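Local coordinates for protein O-succinylhomoserine sulfhydrylase (Mycobacterium tuberculosis, PDB 3NDN) that probably catalyses the pyridoxal-phosphate-dependent formation of L-homocysteine from O-succinyl-L-homoserine and hydrogen sulfide, a step of methionine biosynthesis, at residues Ser14-Pro18 against Leu70-Val74; Ser176-Gln180 against Ala385-Gly389; Val109-Leu113 against Val136-Leu141; Phe205-Gln211 against Gln321-Gly326. All coordinates share one frame; numbering follows the deposited sequence.

Interaction 1. Residues Ser14-Pro18 against Leu70-Val74; sequences SVRTP and LDHYV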
# COMPACT_ATOMS: atom_id res chain seq x y z
N SER A 14 -5.94 -10.20 -27.71
CA SER A 14 -6.28 -10.75 -26.36
C SER A 14 -5.23 -10.39 -25.29
O SER A 14 -4.06 -10.78 -25.40
CB SER A 14 -6.46 -12.27 -26.44
OG SER A 14 -6.82 -12.81 -25.18
N VAL A 15 -5.67 -9.66 -24.26
CA VAL A 15 -4.78 -9.19 -23.18
C VAL A 15 -4.78 -10.05 -21.90
O VAL A 15 -3.92 -9.88 -21.04
CB VAL A 15 -5.05 -7.71 -22.79
CG1 VAL A 15 -4.70 -6.77 -23.93
CG2 VAL A 15 -6.50 -7.50 -22.31
N ARG A 16 -5.75 -10.97 -21.79
CA ARG A 16 -5.94 -11.74 -20.56
C ARG A 16 -5.29 -13.13 -20.54
O ARG A 16 -5.40 -13.85 -19.55
CB ARG A 16 -7.43 -11.85 -20.21
CG ARG A 16 -8.18 -10.53 -20.17
CD ARG A 16 -9.43 -10.63 -19.31
NE ARG A 16 -10.36 -9.55 -19.58
CZ ARG A 16 -11.42 -9.25 -18.83
NH1 ARG A 16 -11.69 -9.94 -17.72
NH2 ARG A 16 -12.22 -8.25 -19.17
N THR A 17 -4.59 -13.50 -21.62
CA THR A 17 -3.92 -14.82 -21.66
C THR A 17 -2.62 -14.82 -20.84
O THR A 17 -1.67 -14.09 -21.18
CB THR A 17 -3.66 -15.31 -23.10
OG1 THR A 17 -2.71 -14.45 -23.74
CG2 THR A 17 -4.96 -15.34 -23.91
N PRO A 18 -2.56 -15.63 -19.76
CA PRO A 18 -1.39 -15.64 -18.87
C PRO A 18 -0.18 -16.41 -19.43
O PRO A 18 -0.30 -17.13 -20.42
CB PRO A 18 -1.92 -16.32 -17.60
CG PRO A 18 -3.01 -17.23 -18.09
CD PRO A 18 -3.60 -16.59 -19.32
N LEU A 70 -14.37 -7.81 -27.58
CA LEU A 70 -12.94 -7.78 -27.25
C LEU A 70 -12.77 -8.07 -25.75
O LEU A 70 -13.67 -7.78 -24.96
CB LEU A 70 -12.35 -6.40 -27.58
CG LEU A 70 -12.28 -5.96 -29.04
CD1 LEU A 70 -11.91 -4.48 -29.11
CD2 LEU A 70 -11.28 -6.80 -29.84
N ASP A 71 -11.63 -8.64 -25.36
CA ASP A 71 -11.40 -8.91 -23.93
C ASP A 71 -10.72 -7.75 -23.14
O ASP A 71 -10.28 -7.93 -22.00
CB ASP A 71 -10.71 -10.26 -23.71
CG ASP A 71 -9.22 -10.25 -24.06
OD1 ASP A 71 -8.75 -9.30 -24.71
OD2 ASP A 71 -8.52 -11.21 -23.67
N HIS A 72 -10.65 -6.57 -23.76
CA HIS A 72 -10.24 -5.31 -23.13
C HIS A 72 -10.95 -5.12 -21.78
O HIS A 72 -12.15 -5.42 -21.66
CB HIS A 72 -10.61 -4.16 -24.09
CG HIS A 72 -9.90 -2.86 -23.84
ND1 HIS A 72 -10.02 -2.14 -22.67
CD2 HIS A 72 -9.11 -2.11 -24.66
CE1 HIS A 72 -9.31 -1.03 -22.76
NE2 HIS A 72 -8.75 -0.99 -23.96
N TYR A 73 -10.24 -4.63 -20.76
CA TYR A 73 -10.87 -4.40 -19.46
C TYR A 73 -11.84 -3.22 -19.51
O TYR A 73 -11.67 -2.32 -20.35
CB TYR A 73 -9.81 -4.21 -18.36
CG TYR A 73 -9.17 -5.51 -17.91
CD1 TYR A 73 -9.78 -6.30 -16.93
CD2 TYR A 73 -7.95 -5.96 -18.48
CE1 TYR A 73 -9.20 -7.51 -16.52
CE2 TYR A 73 -7.36 -7.17 -18.07
CZ TYR A 73 -7.99 -7.93 -17.08
OH TYR A 73 -7.44 -9.12 -16.66
N VAL A 74 -12.86 -3.21 -18.64
CA VAL A 74 -13.93 -2.17 -18.70
C VAL A 74 -14.14 -1.42 -17.37
O VAL A 74 -14.23 -0.20 -17.36
CB VAL A 74 -15.29 -2.77 -19.21
CG1 VAL A 74 -16.43 -1.76 -19.09
CG2 VAL A 74 -15.16 -3.25 -20.64

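Interaction 2. Residues Ser176-Gln180 against Ala385-Gly389; sequences SNPMQ and AIGLG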
# COMPACT_ATOMS: atom_id res chain seq x y z
N SER A 176 -15.80 -29.89 10.84
CA SER A 176 -16.57 -28.79 11.47
C SER A 176 -15.74 -28.08 12.54
O SER A 176 -14.68 -28.56 12.92
CB SER A 176 -17.90 -29.29 12.08
OG SER A 176 -17.71 -30.02 13.29
N ASN A 177 -16.23 -26.94 13.01
CA ASN A 177 -15.50 -26.14 13.99
C ASN A 177 -16.45 -25.70 15.10
O ASN A 177 -17.44 -25.04 14.83
CB ASN A 177 -14.86 -24.94 13.27
CG ASN A 177 -14.38 -23.86 14.23
OD1 ASN A 177 -13.80 -24.13 15.28
ND2 ASN A 177 -14.63 -22.61 13.85
N PRO A 178 -16.13 -26.03 16.37
CA PRO A 178 -14.86 -26.55 16.90
C PRO A 178 -14.76 -28.05 17.17
O PRO A 178 -13.67 -28.51 17.50
CB PRO A 178 -14.75 -25.81 18.24
CG PRO A 178 -16.20 -25.73 18.70
CD PRO A 178 -17.04 -25.62 17.45
N MET A 179 -15.85 -28.80 17.03
CA MET A 179 -15.83 -30.22 17.43
C MET A 179 -15.15 -31.16 16.42
O MET A 179 -14.88 -32.32 16.74
CB MET A 179 -17.24 -30.73 17.79
CG MET A 179 -17.93 -29.97 18.93
SD MET A 179 -17.05 -29.92 20.53
CE MET A 179 -17.10 -31.62 21.05
N GLN A 180 -14.90 -30.66 15.21
CA GLN A 180 -14.16 -31.41 14.17
C GLN A 180 -14.83 -32.74 13.74
O GLN A 180 -14.16 -33.76 13.52
CB GLN A 180 -12.66 -31.56 14.54
CG GLN A 180 -12.02 -30.27 15.14
CD GLN A 180 -10.48 -30.18 15.05
OE1 GLN A 180 -9.85 -30.81 14.20
NE2 GLN A 180 -9.89 -29.35 15.91
N ALA A 385 -26.09 -30.19 23.12
CA ALA A 385 -26.48 -31.09 22.02
C ALA A 385 -25.28 -31.66 21.28
O ALA A 385 -25.27 -32.85 20.95
CB ALA A 385 -27.41 -30.36 21.06
N ILE A 386 -24.27 -30.82 21.02
CA ILE A 386 -23.06 -31.22 20.27
C ILE A 386 -21.83 -31.56 21.12
O ILE A 386 -20.75 -31.84 20.58
CB ILE A 386 -22.66 -30.16 19.19
CG1 ILE A 386 -22.58 -28.75 19.80
CG2 ILE A 386 -23.62 -30.21 18.00
CD1 ILE A 386 -21.83 -27.75 18.95
N GLY A 387 -21.99 -31.53 22.44
CA GLY A 387 -20.91 -31.91 23.36
C GLY A 387 -19.92 -30.80 23.69
O GLY A 387 -18.82 -31.07 24.19
N LEU A 388 -20.31 -29.55 23.43
CA LEU A 388 -19.45 -28.39 23.68
C LEU A 388 -19.61 -27.79 25.09
O LEU A 388 -20.29 -26.77 25.27
CB LEU A 388 -19.66 -27.33 22.58
CG LEU A 388 -18.90 -26.00 22.66
CD1 LEU A 388 -17.40 -26.22 22.55
CD2 LEU A 388 -19.39 -25.03 21.58
N GLY A 389 -18.97 -28.42 26.08
CA GLY A 389 -19.04 -27.94 27.47
C GLY A 389 -18.20 -26.70 27.77
O GLY A 389 -17.42 -26.25 26.92

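Interaction 3. Residues Val109-Leu113 against Val136-Leu141; sequences VFTSL and VCSEIL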
# COMPACT_ATOMS: atom_id res chain seq x y z
N VAL A 109 -19.58 -17.30 0.15
CA VAL A 109 -20.66 -18.19 0.59
C VAL A 109 -22.05 -17.70 0.16
O VAL A 109 -22.83 -18.47 -0.44
CB VAL A 109 -20.63 -18.41 2.14
CG1 VAL A 109 -21.84 -19.24 2.60
CG2 VAL A 109 -19.33 -19.07 2.56
N PHE A 110 -22.37 -16.43 0.44
CA PHE A 110 -23.69 -15.88 0.12
C PHE A 110 -23.92 -15.81 -1.40
O PHE A 110 -24.97 -16.24 -1.90
CB PHE A 110 -23.95 -14.50 0.78
CG PHE A 110 -25.22 -13.85 0.30
CD1 PHE A 110 -26.47 -14.28 0.76
CD2 PHE A 110 -25.17 -12.87 -0.70
CE1 PHE A 110 -27.65 -13.72 0.28
CE2 PHE A 110 -26.34 -12.30 -1.19
CZ PHE A 110 -27.59 -12.72 -0.71
N THR A 111 -22.94 -15.29 -2.14
CA THR A 111 -23.08 -15.14 -3.59
C THR A 111 -23.14 -16.50 -4.32
O THR A 111 -23.91 -16.65 -5.27
CB THR A 111 -22.00 -14.19 -4.19
OG1 THR A 111 -22.14 -12.89 -3.58
CG2 THR A 111 -22.15 -14.04 -5.70
N SER A 112 -22.39 -17.49 -3.84
CA SER A 112 -22.38 -18.82 -4.50
C SER A 112 -23.75 -19.50 -4.34
O SER A 112 -24.30 -20.04 -5.32
CB SER A 112 -21.25 -19.71 -3.98
OG SER A 112 -21.44 -20.08 -2.62
N LEU A 113 -24.29 -19.45 -3.12
CA LEU A 113 -25.61 -19.99 -2.81
C LEU A 113 -26.75 -19.20 -3.46
O LEU A 113 -27.71 -19.80 -3.97
CB LEU A 113 -25.83 -20.09 -1.29
CG LEU A 113 -24.98 -21.12 -0.56
CD1 LEU A 113 -25.12 -20.96 0.96
CD2 LEU A 113 -25.33 -22.56 -0.98
N VAL A 136 -26.94 -17.22 7.27
CA VAL A 136 -27.23 -17.14 5.83
C VAL A 136 -28.25 -18.24 5.42
O VAL A 136 -29.22 -17.95 4.70
CB VAL A 136 -25.93 -17.26 4.95
CG1 VAL A 136 -26.27 -17.58 3.49
CG2 VAL A 136 -25.09 -15.99 5.02
N CYS A 137 -28.05 -19.47 5.89
CA CYS A 137 -28.88 -20.61 5.48
C CYS A 137 -30.26 -20.65 6.18
O CYS A 137 -31.26 -21.07 5.58
CB CYS A 137 -28.14 -21.93 5.68
SG CYS A 137 -26.67 -22.22 4.58
N SER A 138 -30.30 -20.22 7.44
CA SER A 138 -31.52 -20.33 8.25
C SER A 138 -32.41 -19.09 8.23
O SER A 138 -33.64 -19.22 8.38
CB SER A 138 -31.19 -20.72 9.70
OG SER A 138 -30.58 -19.63 10.39
N GLU A 139 -31.82 -17.90 8.06
CA GLU A 139 -32.58 -16.64 8.17
C GLU A 139 -32.59 -15.75 6.93
O GLU A 139 -33.66 -15.30 6.50
CB GLU A 139 -32.10 -15.82 9.38
CG GLU A 139 -32.26 -16.52 10.74
CD GLU A 139 -31.65 -15.72 11.88
OE1 GLU A 139 -31.58 -14.48 11.79
OE2 GLU A 139 -31.23 -16.33 12.90
N ILE A 140 -31.41 -15.46 6.37
CA ILE A 140 -31.32 -14.49 5.27
C ILE A 140 -31.93 -15.01 3.96
O ILE A 140 -32.72 -14.31 3.33
CB ILE A 140 -29.87 -13.96 5.07
CG1 ILE A 140 -29.41 -13.19 6.31
CG2 ILE A 140 -29.77 -13.08 3.80
CD1 ILE A 140 -27.93 -12.74 6.31
N LEU A 141 -31.58 -16.23 3.55
CA LEU A 141 -32.15 -16.78 2.32
C LEU A 141 -33.66 -17.15 2.42
O LEU A 141 -34.41 -16.89 1.49
CB LEU A 141 -31.29 -17.93 1.77
CG LEU A 141 -29.97 -17.49 1.11
CD1 LEU A 141 -29.05 -18.68 0.80
CD2 LEU A 141 -30.22 -16.67 -0.16

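Interaction 4. Residues Phe205-Gln211 against Gln321-Gly326; sequences FATPLLQ and QMSGGG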
# COMPACT_ATOMS: atom_id res chain seq x y z
N PHE A 205 -11.18 -24.89 6.65
CA PHE A 205 -10.46 -25.68 7.66
C PHE A 205 -9.26 -26.47 7.09
O PHE A 205 -8.16 -26.45 7.64
CB PHE A 205 -11.45 -26.63 8.34
CG PHE A 205 -10.99 -27.22 9.66
CD1 PHE A 205 -11.40 -26.65 10.87
CD2 PHE A 205 -10.17 -28.35 9.69
CE1 PHE A 205 -11.00 -27.20 12.09
CE2 PHE A 205 -9.77 -28.92 10.92
CZ PHE A 205 -10.18 -28.33 12.12
N ALA A 206 -9.48 -27.15 5.96
CA ALA A 206 -8.48 -28.05 5.38
C ALA A 206 -7.42 -27.40 4.45
O ALA A 206 -6.28 -27.88 4.39
CB ALA A 206 -9.18 -29.19 4.65
N THR A 207 -7.81 -26.34 3.74
CA THR A 207 -7.02 -25.73 2.64
C THR A 207 -6.93 -26.68 1.43
O THR A 207 -7.09 -27.90 1.58
CB THR A 207 -5.57 -25.30 3.06
OG1 THR A 207 -4.68 -26.42 2.93
CG2 THR A 207 -5.52 -24.77 4.51
N PRO A 208 -6.64 -26.14 0.22
CA PRO A 208 -6.47 -26.98 -0.98
C PRO A 208 -5.27 -27.92 -0.93
O PRO A 208 -5.11 -28.81 -1.79
CB PRO A 208 -6.29 -25.96 -2.13
CG PRO A 208 -6.08 -24.63 -1.48
CD PRO A 208 -6.67 -24.69 -0.10
N LEU A 209 -4.43 -27.76 0.09
CA LEU A 209 -3.27 -28.61 0.19
C LEU A 209 -3.58 -29.96 0.86
O LEU A 209 -2.89 -30.95 0.62
CB LEU A 209 -2.13 -27.88 0.90
CG LEU A 209 -1.26 -26.94 0.05
CD1 LEU A 209 -2.06 -25.93 -0.77
CD2 LEU A 209 -0.29 -26.23 0.94
N LEU A 210 -4.62 -29.99 1.70
CA LEU A 210 -4.90 -31.21 2.49
C LEU A 210 -6.17 -31.99 2.10
O LEU A 210 -6.33 -33.14 2.51
CB LEU A 210 -4.89 -30.92 3.99
CG LEU A 210 -3.66 -30.23 4.60
CD1 LEU A 210 -3.84 -30.08 6.09
CD2 LEU A 210 -2.35 -31.00 4.27
N GLN A 211 -7.06 -31.36 1.33
CA GLN A 211 -8.35 -31.96 0.92
C GLN A 211 -8.79 -31.37 -0.42
O GLN A 211 -8.89 -30.14 -0.56
CB GLN A 211 -9.42 -31.70 1.99
CG GLN A 211 -10.79 -32.33 1.71
CD GLN A 211 -11.70 -32.30 2.92
OE1 GLN A 211 -11.91 -33.32 3.58
NE2 GLN A 211 -12.26 -31.13 3.23
N GLN A 321 -10.13 -39.24 2.88
CA GLN A 321 -10.37 -37.99 2.11
C GLN A 321 -9.44 -36.79 2.42
O GLN A 321 -9.48 -35.78 1.70
CB GLN A 321 -11.85 -37.57 2.17
CG GLN A 321 -12.35 -37.02 3.51
CD GLN A 321 -13.86 -36.74 3.53
OE1 GLN A 321 -14.61 -37.28 2.71
NE2 GLN A 321 -14.30 -35.91 4.46
N MET A 322 -8.63 -36.90 3.48
CA MET A 322 -7.65 -35.85 3.84
C MET A 322 -6.22 -36.41 3.84
O MET A 322 -6.01 -37.59 4.16
CB MET A 322 -7.95 -35.26 5.22
CG MET A 322 -9.39 -34.84 5.47
SD MET A 322 -9.65 -34.25 7.17
CE MET A 322 -8.87 -32.62 7.12
N SER A 323 -5.24 -35.56 3.53
CA SER A 323 -3.81 -35.94 3.54
C SER A 323 -3.04 -35.47 4.79
O SER A 323 -1.85 -35.76 4.94
CB SER A 323 -3.10 -35.46 2.25
OG SER A 323 -2.96 -34.05 2.20
N GLY A 324 -3.76 -34.79 5.68
CA GLY A 324 -3.26 -34.36 7.00
C GLY A 324 -4.42 -33.88 7.85
O GLY A 324 -5.51 -33.62 7.33
N GLY A 325 -4.22 -33.77 9.17
CA GLY A 325 -5.28 -33.34 10.09
C GLY A 325 -5.66 -31.86 10.05
O GLY A 325 -6.80 -31.50 10.35
N GLY A 326 -4.72 -31.00 9.68
CA GLY A 326 -4.96 -29.55 9.65
C GLY A 326 -4.12 -28.79 10.67
O GLY A 326 -3.14 -29.33 11.17
O HOH W 1 -3.83 -33.51 -0.28
O HOH W 2 -12.90 -33.79 6.18

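Interaction 1. Residues Ser14-Pro18 against Leu70-Val74
R16 lays its guanidinium flat on the ring of Y73, a cation-pi stack that pins the first ordered residues of the chain to the loop between helix 59-66 and helix 81-94 in the N-terminal region of this trans-sulfuration enzyme. The two planes are only 13° apart and R16 CZ lies 4.0 Å from the centroid of the Y73 ring, with Y73 CE1 beneath the middle of the guanidinium. The stack is fixed from a second side: R16 NE donates to D71 O at 2.9 Å, almost straight, and that oxygen lies in the guanidinium plane, so the group is held both over its face and at its edge. Y73 is the buried element here, its hydroxyl bound to S84 on helix 81-94. D71 belongs to the same tight part. Its CG sits between its own backbone N and carbonyl carbon (chi1 76°), which brings the carboxylate to the start of the chain: V15 N reaches D71 OD1 at 3.1 Å on its syn lone pair, and R16 N adds a weak bond to OD2.

The looser side is the solvent side, where S14 and R16 are exposed. V15 CG2 approaches Y73 CE2 no closer than 4.3 Å, and V15 also packs on G40 of a second subunit. H72, whose CB is directed away from the N-terminal segment, has its NE2 hydrogen-bonded to E42 of that subunit. From above the carboxylate plane, S14 OG donates to D71 OD2 at 2.8 Å.

Interaction 2. Residues Ser176-Gln180 against Ala385-Gly389
P178, which touches L388 across the contact, has its carbonyl oxygen hydrogen-bonded to T330 OG1, a hydroxyl that is also bonded to Q180 NE2. No hydrogen bond joins the two segments themselves, and what meets across them does so by van der Waals contact. The bent side chain of M179 lies against I386 O, with M179 CE at 3.7 Å and M179 CG at 3.8 Å from that oxygen. Bends at chi2 (-57°) and chi3 (-67°) bring both carbons to it. The end methyl also meets the next carbonyl, with M179 CE 3.6 Å from G387 O.

Both oxygens belong to the turn that ends helix 379-385, where G387, with positive phi, completes a Schellman motif and sends the chain on to strand 392-396. The opposing loop, which follows strand 169-173 of the large sheet, has a cis peptide bond before P178; the contact joins the cofactor-binding domain of this fold to the smaller C-terminal domain.

L388 and I386 add apolar contacts: M179 SD is 4.2 Å from L388 CB and M179 CG 4.5 Å from I386 CD1, while L388 CD1 reaches P178 CG at 4.1 Å, the two side chains crossing at about a right angle. H375 packs against both P178 and L388.

Interaction 3. Residues Val109-Leu113 against Val136-Leu141
F110 pushes one ring corner, CE1, into the second helix, where it lies 3.9 Å from L141 CD2 and 4.2 Å from I140 CG2. Both methyls approach the ring obliquely. V136 CG1, by contrast, is close to the ring plane and meets its edge at CD1. With CG anti to the backbone N (chi1 172°), the F110 side chain leaves its helix at the flank yet swings its far end across to V136-L141. L113 fills the neighbouring position: its CD1 touches C137 SG at 4.1 Å and V136 CG1 a little farther off, while its CB rests on L141 CD1. L141 thus splits its two methyls, one for F110 and one for L113. The interface is wholly apolar, and every residue that touches across it is buried.

Behind this layer, V136, I140 and L141 all direct their CB toward the first helix, and the backbone of this stretch contains a pi-type turn, in which L141 N bonds V136 O at 3.1 Å. F171 of strand 169-173 touches V109, L113 and C137, and F110 packs on W144. Farther out, H257 of a third subunit packs on V136 and I140, and E139 makes a salt bridge with K253 of that subunit, so the layer lies just beneath a subunit interface.

The axes of the two segments approach to 11.7 Å and cross at -73°, a steep packing of two helices on one face of the mixed sheet. Helix 131-143 connects the adjacent parallel strands 122-126 and 147-151, the beta-alpha-beta crossover of the fold-type I pyridoxal-phosphate enzymes.

Interaction 4. Residues Phe205-Gln211 against Gln321-Gly326
The F205 ring turns its edge to the glycine loop, G325 O lying near the ring plane 4.0 Å from CE2; P175 and Q180 also pack on this phenyl group. The other flat groups are the amides of Q211 and Q321. Their side chains run side by side in the same direction, but the amide planes stand almost perpendicular, 85° apart. A water links them, donating to Q211 OE1 at 2.8 Å and accepting from Q321 NE2. Q211 CG, anti to the backbone N (chi1 -177°), starts an extended chain that carries OE1 to M322 CG and the water. Each amide is anchored elsewhere too: Q211 NE2 to N203 and T174, and Q321 NE2 to V183.

One direct hydrogen bond joins the backbones. S323 N donates to L210 O at 2.8 Å, in the carbonyl plane, and a CA-H...O contact from M322 reaches the same oxygen. A second water bridges L209 O and S323 OG, 2.7 Å from the hydroxyl. Between these polar ends, L210 CD1 settles on G326 CA at 3.8 Å; the lack of a side chain at G324 leaves room for L210 CD2, and at G326 for F205 CE2. A206 CB meets M322 CE, and G324 O is buried without a partner.

T207 OG1 accepts from L209 N in an ST turn at the weakly bonded helix of about 207-210. That helix follows strand 198-202 of the large sheet and leans on helix 277-296 through L209 and L210, while the glycine run leads from helix 315-321 into strand 328-333 of the smaller sheet.

Overall arrangement
From the N terminus, interaction 1 closes the first loop, returning the start of the chain to residues 70-74 beside a second subunit. Interaction 3 follows with a short closure, 22 residues lying between its helical segments within the large sheet domain. Interaction 2 opens at 176 and closes only at 389; inside that span lies interaction 4, from 205 to 326. No two cross. Interactions 2 and 4 both tie the large domain to the C-terminal part and touch each other, with Q180 OE1 3.3 Å from F205 CZ. Interaction 1 is remote, its centre about 47 Å from that of interaction 2, on opposite sides of the chain's centre.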